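Local coordinates for sensor protein (Vibrio cholerae O1 biovar El Tor, PDB 3MXQ) that probably acts as a sensor histidine kinase that autophosphorylates a histidine from ATP in phosphorelay signalling, represented here by its N-terminal PAS sensor portion, at residues N40-V45 with K81-L86; V55-E60 with E69-S74; K99-P104 with M118-E123. One frame throughout, in Å; residues are numbered along the deposited sequence.

How the contacts relate
The three contacts illustrate how a PAS fold is knit together: contact 1 ties a helix to a turn of the sheet, contact 3 ties a loop to one of its strands, and contact 2 joins the ends of two short helices. Contact 2 is nested within the chain loop closed by contact 1, with centres about 15 Å apart. Contact 3 forms later in the chain, its centre about 14 Å from that of contact 2 and about 18 Å from that of contact 1. Contacts 2 and 3 share one apolar cluster, in which F71 meets L102 and V55 meets L103, while contact 1 touches contact 2 where I44 packs on L70 and contact 3 where K81 packs on L122.

Contact 1: residues N40-V45 with K81-L86; sequences NDYVIV and KIDTAL
The aromatic ring of Y42 reaches across to helix 75-88 and lies against I82 and D83. One edge of the ring meets the isoleucine: CE1 of Y42 is 3.8 Å from CG2 of I82, near the plane of the ring, and CD1 of Y42 is 4.1 Å from CD1 of I82. The CD1-CE1 edge thus rests on aliphatic carbon, and the hydroxyl on CZ, beyond it, reaches the acid. Y42 OH donates a hydrogen bond to D83 OD1, which lies in the plane of the phenol ring, and the carboxylate is turned 45° from that ring. The modelled length is very short, and at this resolution it says little about the strength of the bond. The aspartate keeps a second partner, for its other oxygen OD2 forms a salt bridge with K79, one helical turn earlier, a charge that would help to hold the carboxylate in position.

Within the turn, the carbonyl oxygen of N40 sits 4.1 Å above the plane of the Y42 ring and over its centre. The first torsion of Y42, with CG anti to the carbonyl carbon (chi1 -44°), brings the far end of the ring to the helix. A smaller apolar touch joins N40 to L86, whose CD2 is 4.0 Å from CB of N40; ND2 of N40 is hydrogen-bonded to the carbonyl of I134. I82 and L86, a turn apart on the helix, also rest on V137 of strand 134-145. The whole joins the turn between strands 34-39 and 44-47 to the long helix that precedes strand 92-95, a helix laid across the antiparallel sheet as expected of the PAS fold.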
ATOM      1  N   ASN A  40     -15.076  22.126  -9.216  1.00 47.54           N
ATOM      2  CA  ASN A  40     -14.866  22.594 -10.589  1.00 48.29           C
ATOM      3  C   ASN A  40     -14.659  24.106 -10.688  1.00 48.42           C
ATOM      4  O   ASN A  40     -14.414  24.635 -11.770  1.00 48.64           O
ATOM      5  CB  ASN A  40     -15.951  22.084 -11.555  1.00 48.66           C
ATOM      6  CG  ASN A  40     -17.363  22.531 -11.176  1.00 49.78           C
ATOM      7  OD1 ASN A  40     -17.567  23.418 -10.341  1.00 50.78           O
ATOM      8  ND2 ASN A  40     -18.351  21.907 -11.804  1.00 50.49           N
ATOM      9  N   ASP A  41     -14.762  24.787  -9.548  1.00 48.22           N
ATOM     10  CA  ASP A  41     -14.463  26.214  -9.443  1.00 47.92           C
ATOM     11  C   ASP A  41     -13.118  26.412  -8.743  1.00 47.02           C
ATOM     12  O   ASP A  41     -12.823  27.489  -8.224  1.00 47.07           O
ATOM     13  CB  ASP A  41     -15.587  26.960  -8.709  1.00 48.20           C
ATOM     14  CG  ASP A  41     -15.826  26.436  -7.302  1.00 48.96           C
ATOM     15  OD1 ASP A  41     -16.485  27.139  -6.514  1.00 49.18           O
ATOM     16  OD2 ASP A  41     -15.357  25.325  -6.973  1.00 50.18           O
ATOM     17  N   TYR A  42     -12.322  25.347  -8.737  1.00 45.90           N
ATOM     18  CA  TYR A  42     -10.927  25.354  -8.284  1.00 44.71           C
ATOM     19  C   TYR A  42     -10.732  25.384  -6.761  1.00 44.39           C
ATOM     20  O   TYR A  42      -9.606  25.429  -6.264  1.00 43.95           O
ATOM     21  CB  TYR A  42     -10.116  26.435  -9.018  1.00 44.32           C
ATOM     22  CG  TYR A  42     -10.414  26.461 -10.502  1.00 42.96           C
ATOM     23  CD1 TYR A  42      -9.962  25.448 -11.355  1.00 41.98           C
ATOM     24  CD2 TYR A  42     -11.174  27.488 -11.051  1.00 42.59           C
ATOM     25  CE1 TYR A  42     -10.260  25.473 -12.722  1.00 41.49           C
ATOM     26  CE2 TYR A  42     -11.476  27.522 -12.401  1.00 41.87           C
ATOM     27  CZ  TYR A  42     -11.023  26.520 -13.236  1.00 41.97           C
ATOM     28  OH  TYR A  42     -11.344  26.598 -14.579  1.00 42.11           O
ATOM     29  N   VAL A  43     -11.842  25.326  -6.035  1.00 44.08           N
ATOM     30  CA  VAL A  43     -11.831  25.345  -4.579  1.00 43.85           C
ATOM     31  C   VAL A  43     -11.397  23.981  -4.036  1.00 43.77           C
ATOM     32  O   VAL A  43     -11.940  22.951  -4.437  1.00 43.88           O
ATOM     33  CB  VAL A  43     -13.213  25.734  -4.021  1.00 43.60           C
ATOM     34  CG1 VAL A  43     -13.193  25.758  -2.508  1.00 43.40           C
ATOM     35  CG2 VAL A  43     -13.638  27.093  -4.553  1.00 43.01           C
ATOM     36  N   ILE A  44     -10.413  23.982  -3.135  1.00 43.76           N
ATOM     37  CA  ILE A  44      -9.878  22.744  -2.572  1.00 43.65           C
ATOM     38  C   ILE A  44     -10.836  22.093  -1.586  1.00 44.07           C
ATOM     39  O   ILE A  44     -11.347  22.731  -0.667  1.00 44.10           O
ATOM     40  CB  ILE A  44      -8.495  22.953  -1.924  1.00 43.59           C
ATOM     41  CG1 ILE A  44      -7.469  23.304  -2.998  1.00 42.72           C
ATOM     42  CG2 ILE A  44      -8.042  21.696  -1.173  1.00 43.22           C
ATOM     43  CD1 ILE A  44      -6.298  24.074  -2.483  1.00 40.86           C
ATOM     44  N   VAL A  45     -11.068  20.808  -1.790  1.00 44.51           N
ATOM     45  CA  VAL A  45     -12.041  20.071  -1.004  1.00 45.04           C
ATOM     46  C   VAL A  45     -11.355  19.114  -0.034  1.00 45.12           C
ATOM     47  O   VAL A  45     -11.736  19.022   1.116  1.00 45.22           O
ATOM     48  CB  VAL A  45     -13.004  19.304  -1.926  1.00 45.08           C
ATOM     49  CG1 VAL A  45     -13.912  18.392  -1.121  1.00 45.79           C
ATOM     50  CG2 VAL A  45     -13.828  20.284  -2.744  1.00 45.19           C
ATOM     51  N   LYS A  81      -4.545  22.463 -17.224  1.00 34.81           N
ATOM     52  CA  LYS A  81      -4.659  21.062 -16.918  1.00 33.97           C
ATOM     53  C   LYS A  81      -6.043  20.703 -16.394  1.00 33.75           C
ATOM     54  O   LYS A  81      -6.654  19.747 -16.869  1.00 34.03           O
ATOM     55  CB  LYS A  81      -3.585  20.664 -15.927  1.00 33.80           C
ATOM     56  CG  LYS A  81      -2.205  20.742 -16.488  1.00 33.96           C
ATOM     57  CD  LYS A  81      -2.073  19.828 -17.671  1.00 35.83           C
ATOM     58  CE  LYS A  81      -0.629  19.402 -17.838  1.00 37.41           C
ATOM     59  NZ  LYS A  81      -0.508  18.182 -18.683  1.00 38.93           N
ATOM     60  N   ILE A  82      -6.544  21.465 -15.430  1.00 33.27           N
ATOM     61  CA  ILE A  82      -7.848  21.170 -14.854  1.00 33.05           C
ATOM     62  C   ILE A  82      -8.955  21.372 -15.885  1.00 33.54           C
ATOM     63  O   ILE A  82      -9.897  20.583 -15.975  1.00 33.29           O
ATOM     64  CB  ILE A  82      -8.104  22.009 -13.604  1.00 32.96           C
ATOM     65  CG1 ILE A  82      -7.106  21.627 -12.507  1.00 32.70           C
ATOM     66  CG2 ILE A  82      -9.526  21.796 -13.086  1.00 32.69           C
ATOM     67  CD1 ILE A  82      -6.834  22.739 -11.533  1.00 32.46           C
ATOM     68  N   ASP A  83      -8.823  22.422 -16.686  1.00 34.29           N
ATOM     69  CA  ASP A  83      -9.826  22.719 -17.696  1.00 34.76           C
ATOM     70  C   ASP A  83      -9.859  21.669 -18.797  1.00 34.78           C
ATOM     71  O   ASP A  83     -10.937  21.308 -19.268  1.00 34.72           O
ATOM     72  CB  ASP A  83      -9.647  24.134 -18.232  1.00 34.96           C
ATOM     73  CG  ASP A  83     -10.088  25.189 -17.222  1.00 36.39           C
ATOM     74  OD1 ASP A  83     -10.556  24.811 -16.128  1.00 38.10           O
ATOM     75  OD2 ASP A  83      -9.975  26.400 -17.505  1.00 38.66           O
ATOM     76  N   THR A  84      -8.688  21.151 -19.165  1.00 34.94           N
ATOM     77  CA  THR A  84      -8.595  20.048 -20.115  1.00 35.08           C
ATOM     78  C   THR A  84      -9.473  18.895 -19.644  1.00 35.77           C
ATOM     79  O   THR A  84     -10.346  18.435 -20.376  1.00 35.77           O
ATOM     80  CB  THR A  84      -7.134  19.607 -20.336  1.00 34.78           C
ATOM     81  OG1 THR A  84      -6.397  20.718 -20.848  1.00 35.44           O
ATOM     82  CG2 THR A  84      -7.031  18.472 -21.337  1.00 33.47           C
ATOM     83  N   ALA A  85      -9.272  18.468 -18.406  1.00 36.66           N
ATOM     84  CA  ALA A  85     -10.089  17.427 -17.829  1.00 37.90           C
ATOM     85  C   ALA A  85     -11.568  17.774 -17.928  1.00 38.89           C
ATOM     86  O   ALA A  85     -12.381  16.931 -18.299  1.00 38.62           O
ATOM     87  CB  ALA A  85      -9.695  17.187 -16.375  1.00 37.92           C
ATOM     88  N   LEU A  86     -11.900  19.023 -17.611  1.00 40.33           N
ATOM     89  CA  LEU A  86     -13.291  19.446 -17.516  1.00 41.86           C
ATOM     90  C   LEU A  86     -14.002  19.432 -18.855  1.00 43.31           C
ATOM     91  O   LEU A  86     -15.208  19.176 -18.901  1.00 43.46           O
ATOM     92  CB  LEU A  86     -13.415  20.827 -16.865  1.00 41.68           C
ATOM     93  CG  LEU A  86     -13.115  20.959 -15.366  1.00 41.21           C
ATOM     94  CD1 LEU A  86     -13.124  22.412 -14.925  1.00 40.50           C
ATOM     95  CD2 LEU A  86     -14.089  20.161 -14.527  1.00 40.51           C
TER

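Contact 2: residues V55-E60 with E69-S74; sequences VIFDGE and ELFPES
The two backbones approach without pairing: the alpha carbons of F57 and L70 are 8.8 Å apart, those of V55 and F71 9.7 Å, and no hydrogen bond crosses between them. Segment 55-60 is irregular, extended at V55, F57 and D58 but bent at I56, before D58 caps helix 59-62, whereas segment 69-74 leaves helix 67-70 at F71. Side chains bridge the gap, and F57 is the hub. CD2 of L70 lies over one face of its ring, 3.8 Å from the ring centroid and 19° off the normal, a CH-pi contact; CG1 of I56 covers the opposite face from within the same segment. The edge of F57 points toward the face of F71 in an offset edge-to-face pair, with centroids 5.6 Å apart and planes inclined at 64°. F71 in turn receives V55, whose CG1 stands 3.7 Å from CE2 of F71. The first torsion of V55 (chi1 -69°) sets this methyl, CG1, anti to the carbonyl carbon, on the side of the chain that faces the ring. Apolar contact thus runs in a chain from L70 through F57 and F71 to V55. M62 of helix 59-62 touches all four of these side chains, while F71 meets L102 and V55 meets L103, so that the cluster lies between the short helices 59-62 and 67-70 and the loop that leads from strand 92-95 toward strand 118-128.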
ATOM      1  N   VAL A  55       4.029  21.747   1.212  1.00 61.29           N
ATOM      2  CA  VAL A  55       3.706  23.122   0.896  1.00 61.70           C
ATOM      3  C   VAL A  55       3.809  23.941   2.160  1.00 62.74           C
ATOM      4  O   VAL A  55       3.816  23.388   3.265  1.00 62.65           O
ATOM      5  CB  VAL A  55       2.302  23.273   0.272  1.00 61.55           C
ATOM      6  CG1 VAL A  55       2.275  22.673  -1.111  1.00 61.30           C
ATOM      7  CG2 VAL A  55       1.233  22.639   1.142  1.00 61.15           C
ATOM      8  N   ILE A  56       3.899  25.258   1.991  1.00 63.79           N
ATOM      9  CA  ILE A  56       3.937  26.188   3.118  1.00 65.03           C
ATOM     10  C   ILE A  56       2.654  26.137   3.935  1.00 65.70           C
ATOM     11  O   ILE A  56       2.669  26.346   5.142  1.00 65.76           O
ATOM     12  CB  ILE A  56       4.211  27.627   2.662  1.00 64.93           C
ATOM     13  CG1 ILE A  56       3.355  27.976   1.438  1.00 65.15           C
ATOM     14  CG2 ILE A  56       5.695  27.806   2.380  1.00 65.00           C
ATOM     15  CD1 ILE A  56       3.656  29.349   0.828  1.00 65.54           C
ATOM     16  N   PHE A  57       1.548  25.825   3.278  1.00 66.38           N
ATOM     17  CA  PHE A  57       0.268  25.753   3.958  1.00 67.38           C
ATOM     18  C   PHE A  57       0.068  24.420   4.678  1.00 67.87           C
ATOM     19  O   PHE A  57       0.777  23.439   4.421  1.00 67.87           O
ATOM     20  CB  PHE A  57      -0.873  26.006   2.968  1.00 67.25           C
ATOM     21  CG  PHE A  57      -0.614  27.142   2.020  1.00 67.29           C
ATOM     22  CD1 PHE A  57      -0.560  26.917   0.649  1.00 66.75           C
ATOM     23  CD2 PHE A  57      -0.400  28.438   2.499  1.00 67.39           C
ATOM     24  CE1 PHE A  57      -0.311  27.962  -0.237  1.00 66.65           C
ATOM     25  CE2 PHE A  57      -0.148  29.484   1.623  1.00 67.09           C
ATOM     26  CZ  PHE A  57      -0.106  29.245   0.248  1.00 66.86           C
ATOM     27  N   ASP A  58      -0.887  24.419   5.605  1.00 68.85           N
ATOM     28  CA  ASP A  58      -1.352  23.209   6.260  1.00 69.35           C
ATOM     29  C   ASP A  58      -2.807  22.971   5.877  1.00 69.50           C
ATOM     30  O   ASP A  58      -3.525  23.917   5.535  1.00 69.27           O
ATOM     31  CB  ASP A  58      -1.154  23.274   7.787  1.00 69.69           C
ATOM     32  CG  ASP A  58      -2.062  24.296   8.475  1.00 70.53           C
ATOM     33  OD1 ASP A  58      -3.299  24.110   8.460  1.00 71.70           O
ATOM     34  OD2 ASP A  58      -1.536  25.268   9.070  1.00 70.99           O
ATOM     35  N   GLY A  59      -3.220  21.701   5.936  1.00 69.57           N
ATOM     36  CA  GLY A  59      -4.532  21.241   5.489  1.00 69.39           C
ATOM     37  C   GLY A  59      -5.707  22.061   5.963  1.00 69.67           C
ATOM     38  O   GLY A  59      -6.599  22.365   5.182  1.00 69.78           O
ATOM     39  N   GLU A  60      -5.711  22.428   7.240  1.00 69.78           N
ATOM     40  CA  GLU A  60      -6.797  23.228   7.796  1.00 69.89           C
ATOM     41  C   GLU A  60      -6.999  24.518   6.998  1.00 69.54           C
ATOM     42  O   GLU A  60      -8.124  24.860   6.639  1.00 69.66           O
ATOM     43  CB  GLU A  60      -6.544  23.530   9.277  1.00 69.95           C
ATOM     44  N   GLU A  69      -5.445  30.599  -6.503  1.00 46.04           N
ATOM     45  CA  GLU A  69      -5.023  31.702  -5.636  1.00 47.80           C
ATOM     46  C   GLU A  69      -3.891  31.307  -4.681  1.00 47.80           C
ATOM     47  O   GLU A  69      -3.037  32.135  -4.355  1.00 48.00           O
ATOM     48  CB  GLU A  69      -6.211  32.282  -4.865  1.00 48.31           C
ATOM     49  CG  GLU A  69      -7.264  32.926  -5.768  1.00 50.71           C
ATOM     50  CD  GLU A  69      -8.542  33.318  -5.034  1.00 53.79           C
ATOM     51  OE1 GLU A  69      -8.868  32.699  -3.993  1.00 54.64           O
ATOM     52  OE2 GLU A  69      -9.232  34.250  -5.509  1.00 54.91           O
ATOM     53  N   LEU A  70      -3.877  30.045  -4.251  1.00 47.58           N
ATOM     54  CA  LEU A  70      -2.889  29.566  -3.287  1.00 46.90           C
ATOM     55  C   LEU A  70      -1.530  29.326  -3.911  1.00 46.43           C
ATOM     56  O   LEU A  70      -0.515  29.383  -3.229  1.00 46.42           O
ATOM     57  CB  LEU A  70      -3.375  28.304  -2.576  1.00 46.86           C
ATOM     58  CG  LEU A  70      -4.394  28.507  -1.447  1.00 46.91           C
ATOM     59  CD1 LEU A  70      -5.000  27.194  -0.997  1.00 46.20           C
ATOM     60  CD2 LEU A  70      -3.782  29.241  -0.252  1.00 47.29           C
ATOM     61  N   PHE A  71      -1.505  29.066  -5.210  1.00 45.97           N
ATOM     62  CA  PHE A  71      -0.245  28.816  -5.896  1.00 45.65           C
ATOM     63  C   PHE A  71      -0.145  29.615  -7.173  1.00 46.11           C
ATOM     64  O   PHE A  71       0.030  29.037  -8.238  1.00 46.25           O
ATOM     65  CB  PHE A  71      -0.094  27.329  -6.201  1.00 45.12           C
ATOM     66  CG  PHE A  71      -0.154  26.471  -4.989  1.00 43.56           C
ATOM     67  CD1 PHE A  71      -1.321  25.780  -4.673  1.00 42.71           C
ATOM     68  CD2 PHE A  71       0.944  26.369  -4.142  1.00 42.16           C
ATOM     69  CE1 PHE A  71      -1.389  24.993  -3.529  1.00 42.10           C
ATOM     70  CE2 PHE A  71       0.887  25.585  -2.996  1.00 41.56           C
ATOM     71  CZ  PHE A  71      -0.281  24.897  -2.688  1.00 41.45           C
ATOM     72  N   PRO A  72      -0.235  30.952  -7.068  1.00 46.36           N
ATOM     73  CA  PRO A  72      -0.426  31.808  -8.235  1.00 46.40           C
ATOM     74  C   PRO A  72       0.616  31.611  -9.339  1.00 46.52           C
ATOM     75  O   PRO A  72       0.254  31.571 -10.511  1.00 46.67           O
ATOM     76  CB  PRO A  72      -0.352  33.216  -7.652  1.00 46.41           C
ATOM     77  CG  PRO A  72       0.342  33.065  -6.354  1.00 46.47           C
ATOM     78  CD  PRO A  72      -0.071  31.746  -5.837  1.00 46.34           C
ATOM     79  N   GLU A  73       1.886  31.460  -8.976  1.00 46.51           N
ATOM     80  CA  GLU A  73       2.939  31.255  -9.964  1.00 46.61           C
ATOM     81  C   GLU A  73       2.750  29.997 -10.799  1.00 45.88           C
ATOM     82  O   GLU A  73       3.514  29.747 -11.717  1.00 45.97           O
ATOM     83  CB  GLU A  73       4.294  31.188  -9.282  1.00 47.09           C
ATOM     84  CG  GLU A  73       4.802  32.507  -8.745  1.00 49.15           C
ATOM     85  CD  GLU A  73       5.835  32.301  -7.651  1.00 51.77           C
ATOM     86  OE1 GLU A  73       6.942  32.872  -7.765  1.00 53.07           O
ATOM     87  OE2 GLU A  73       5.546  31.552  -6.684  1.00 53.20           O
ATOM     88  N   SER A  74       1.734  29.209 -10.473  1.00 45.34           N
ATOM     89  CA  SER A  74       1.447  27.958 -11.172  1.00 44.67           C
ATOM     90  C   SER A  74       0.047  27.955 -11.765  1.00 44.55           C
ATOM     91  O   SER A  74      -0.290  27.078 -12.549  1.00 44.29           O
ATOM     92  CB  SER A  74       1.600  26.764 -10.225  1.00 44.56           C
ATOM     93  OG  SER A  74       2.951  26.557  -9.868  1.00 44.02           O
TER

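Contact 3: residues K99-P104 with M118-E123; sequences KPHLLP and MYQNLE
Q120 spans the contact, its extended side chain leaving strand 118-128 to set a single amide between H101 and L103 of the facing loop. The closely packed part is at L103. There NE2 of Q120 gives a weak hydrogen bond to the carbonyl oxygen of L103, 2.8 Å long but bent to 124° at the hydrogen, and the same nitrogen lies 3.4 Å from CB of L103. V141 of strand 134-145 and R54 each touch both Q120 and L103.

Toward solvent the contact thins out to one exposed ring. H101 ND1 donates to Q120 OE1 over 3.1 Å in a fairly straight bond (161°). The oxygen sits at the edge of the imidazole, in its plane, yet the nitrogen approaches from above the amide, 61° out of the carbonyl plane, and the planes of ring and amide are steeply inclined to each other. W96 stacks on the H101 ring and probably helps to fix its direction. Both ends of the amide are thereby engaged, the oxygen by a side chain and the nitrogen by backbone. A buried glutamine of an inner strand, one that pairs with strands 92-95 and 134-145, thus tethers the loop to the five-stranded antiparallel sheet of the PAS fold.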
ATOM      1  N   LYS A  99       8.173  25.610 -15.698  1.00 76.71           N
ATOM      2  CA  LYS A  99       9.388  25.822 -14.890  1.00 78.02           C
ATOM      3  C   LYS A  99       9.141  25.964 -13.380  1.00 78.37           C
ATOM      4  O   LYS A  99       9.839  25.305 -12.603  1.00 79.24           O
ATOM      5  CB  LYS A  99      10.231  27.000 -15.426  1.00 78.22           C
ATOM      6  N   PRO A 100       8.157  26.806 -12.952  1.00 77.96           N
ATOM      7  CA  PRO A 100       7.837  26.768 -11.514  1.00 76.81           C
ATOM      8  C   PRO A 100       6.975  25.548 -11.153  1.00 74.93           C
ATOM      9  O   PRO A 100       5.816  25.444 -11.583  1.00 74.72           O
ATOM     10  CB  PRO A 100       7.077  28.075 -11.280  1.00 76.90           C
ATOM     11  CG  PRO A 100       6.442  28.367 -12.585  1.00 77.76           C
ATOM     12  CD  PRO A 100       7.333  27.803 -13.665  1.00 77.97           C
ATOM     13  N   HIS A 101       7.565  24.633 -10.385  1.00 72.71           N
ATOM     14  CA  HIS A 101       6.875  23.447  -9.882  1.00 70.07           C
ATOM     15  C   HIS A 101       6.022  23.762  -8.667  1.00 69.00           C
ATOM     16  O   HIS A 101       6.443  24.485  -7.782  1.00 68.63           O
ATOM     17  CB  HIS A 101       7.888  22.361  -9.512  1.00 69.91           C
ATOM     18  CG  HIS A 101       8.478  21.652 -10.692  1.00 69.17           C
ATOM     19  ND1 HIS A 101       8.143  20.357 -11.026  1.00 67.62           N
ATOM     20  CD2 HIS A 101       9.381  22.059 -11.617  1.00 68.96           C
ATOM     21  CE1 HIS A 101       8.814  19.995 -12.106  1.00 67.79           C
ATOM     22  NE2 HIS A 101       9.567  21.011 -12.487  1.00 68.54           N
ATOM     23  N   LEU A 102       4.830  23.188  -8.621  1.00 67.91           N
ATOM     24  CA  LEU A 102       3.941  23.299  -7.462  1.00 67.42           C
ATOM     25  C   LEU A 102       4.546  22.790  -6.149  1.00 67.76           C
ATOM     26  O   LEU A 102       4.308  23.360  -5.089  1.00 67.76           O
ATOM     27  CB  LEU A 102       2.649  22.535  -7.740  1.00 67.14           C
ATOM     28  CG  LEU A 102       1.528  22.596  -6.710  1.00 66.19           C
ATOM     29  CD1 LEU A 102       0.933  23.952  -6.740  1.00 65.60           C
ATOM     30  CD2 LEU A 102       0.464  21.559  -7.034  1.00 65.70           C
ATOM     31  N   LEU A 103       5.322  21.713  -6.226  1.00 68.01           N
ATOM     32  CA  LEU A 103       5.883  21.077  -5.045  1.00 68.67           C
ATOM     33  C   LEU A 103       7.409  21.031  -5.097  1.00 69.66           C
ATOM     34  O   LEU A 103       7.978  20.785  -6.154  1.00 69.63           O
ATOM     35  CB  LEU A 103       5.283  19.683  -4.892  1.00 68.37           C
ATOM     36  CG  LEU A 103       3.813  19.724  -4.488  1.00 67.73           C
ATOM     37  CD1 LEU A 103       3.106  18.484  -4.914  1.00 67.02           C
ATOM     38  CD2 LEU A 103       3.697  19.909  -2.995  1.00 68.25           C
ATOM     39  N   PRO A 104       8.076  21.254  -3.946  1.00 71.02           N
ATOM     40  CA  PRO A 104       9.512  21.567  -3.912  1.00 72.05           C
ATOM     41  C   PRO A 104      10.524  20.403  -4.022  1.00 72.98           C
ATOM     42  O   PRO A 104      11.728  20.625  -3.779  1.00 73.22           O
ATOM     43  CB  PRO A 104       9.671  22.258  -2.550  1.00 72.11           C
ATOM     44  CG  PRO A 104       8.643  21.616  -1.693  1.00 71.50           C
ATOM     45  CD  PRO A 104       7.473  21.331  -2.600  1.00 71.00           C
HETATM   46  N   MSE A 118      16.137  14.864 -10.812  1.00 90.17           N
HETATM   47  CA  MSE A 118      14.770  14.437 -10.542  1.00 84.78           C
HETATM   48  C   MSE A 118      13.749  15.283 -11.304  1.00 79.95           C
HETATM   49  O   MSE A 118      14.097  16.321 -11.856  1.00 79.79           O
HETATM   50  CB  MSE A 118      14.476  14.435  -9.034  1.00 85.73           C
HETATM   51  CG  MSE A 118      15.119  15.552  -8.222  1.00 88.00           C
HETATM   52 SE   MSE A 118      15.132  15.122  -6.298  1.00 93.27          SE
HETATM   53  CE  MSE A 118      16.985  15.663  -5.871  1.00 92.59           C
ATOM     54  N   TYR A 119      12.503  14.816 -11.356  1.00 73.47           N
ATOM     55  CA  TYR A 119      11.401  15.545 -11.990  1.00 67.18           C
ATOM     56  C   TYR A 119      10.035  15.046 -11.479  1.00 62.71           C
ATOM     57  O   TYR A 119       9.934  13.974 -10.893  1.00 62.08           O
ATOM     58  CB  TYR A 119      11.493  15.465 -13.525  1.00 67.12           C
ATOM     59  CG  TYR A 119      11.103  14.130 -14.113  1.00 66.70           C
ATOM     60  CD1 TYR A 119       9.854  13.946 -14.708  1.00 66.54           C
ATOM     61  CD2 TYR A 119      11.980  13.045 -14.078  1.00 66.75           C
ATOM     62  CE1 TYR A 119       9.481  12.702 -15.251  1.00 66.88           C
ATOM     63  CE2 TYR A 119      11.620  11.797 -14.618  1.00 66.79           C
ATOM     64  CZ  TYR A 119      10.370  11.631 -15.202  1.00 66.39           C
ATOM     65  OH  TYR A 119      10.014  10.409 -15.737  1.00 66.04           O
ATOM     66  N   GLN A 120       8.994  15.838 -11.714  1.00 57.47           N
ATOM     67  CA  GLN A 120       7.648  15.538 -11.257  1.00 52.26           C
ATOM     68  C   GLN A 120       6.705  15.169 -12.387  1.00 48.92           C
ATOM     69  O   GLN A 120       6.798  15.701 -13.488  1.00 47.97           O
ATOM     70  CB  GLN A 120       7.061  16.725 -10.499  1.00 52.30           C
ATOM     71  CG  GLN A 120       7.751  17.006  -9.183  1.00 53.45           C
ATOM     72  CD  GLN A 120       7.099  18.134  -8.397  1.00 55.50           C
ATOM     73  OE1 GLN A 120       6.315  18.933  -8.934  1.00 56.69           O
ATOM     74  NE2 GLN A 120       7.424  18.207  -7.111  1.00 56.68           N
ATOM     75  N   ASN A 121       5.799  14.237 -12.090  1.00 45.19           N
ATOM     76  CA  ASN A 121       4.684  13.911 -12.962  1.00 41.70           C
ATOM     77  C   ASN A 121       3.373  14.386 -12.343  1.00 39.44           C
ATOM     78  O   ASN A 121       3.237  14.455 -11.112  1.00 38.94           O
ATOM     79  CB  ASN A 121       4.625  12.408 -13.234  1.00 41.71           C
ATOM     80  CG  ASN A 121       5.646  11.951 -14.257  1.00 41.64           C
ATOM     81  OD1 ASN A 121       5.902  12.630 -15.244  1.00 42.23           O
ATOM     82  ND2 ASN A 121       6.210  10.770 -14.040  1.00 42.45           N
ATOM     83  N   LEU A 122       2.421  14.718 -13.214  1.00 37.09           N
ATOM     84  CA  LEU A 122       1.110  15.223 -12.813  1.00 34.67           C
ATOM     85  C   LEU A 122       0.005  14.425 -13.467  1.00 33.89           C
ATOM     86  O   LEU A 122       0.028  14.176 -14.681  1.00 34.03           O
ATOM     87  CB  LEU A 122       0.969  16.699 -13.189  1.00 33.95           C
ATOM     88  CG  LEU A 122      -0.425  17.309 -13.095  1.00 32.64           C
ATOM     89  CD1 LEU A 122      -0.897  17.403 -11.678  1.00 31.57           C
ATOM     90  CD2 LEU A 122      -0.405  18.688 -13.708  1.00 32.81           C
ATOM     91  N   GLU A 123      -0.969  14.037 -12.653  1.00 33.04           N
ATOM     92  CA  GLU A 123      -2.126  13.276 -13.117  1.00 32.22           C
ATOM     93  C   GLU A 123      -3.373  14.039 -12.727  1.00 31.17           C
ATOM     94  O   GLU A 123      -3.554  14.390 -11.571  1.00 31.12           O
ATOM     95  CB  GLU A 123      -2.127  11.876 -12.502  1.00 32.46           C
ATOM     96  CG  GLU A 123      -3.167  10.942 -13.085  1.00 35.66           C
ATOM     97  CD  GLU A 123      -2.849   9.436 -12.878  1.00 39.94           C
ATOM     98  OE1 GLU A 123      -2.908   8.687 -13.907  1.00 42.43           O
ATOM     99  OE2 GLU A 123      -2.558   9.006 -11.716  1.00 40.15           O
TER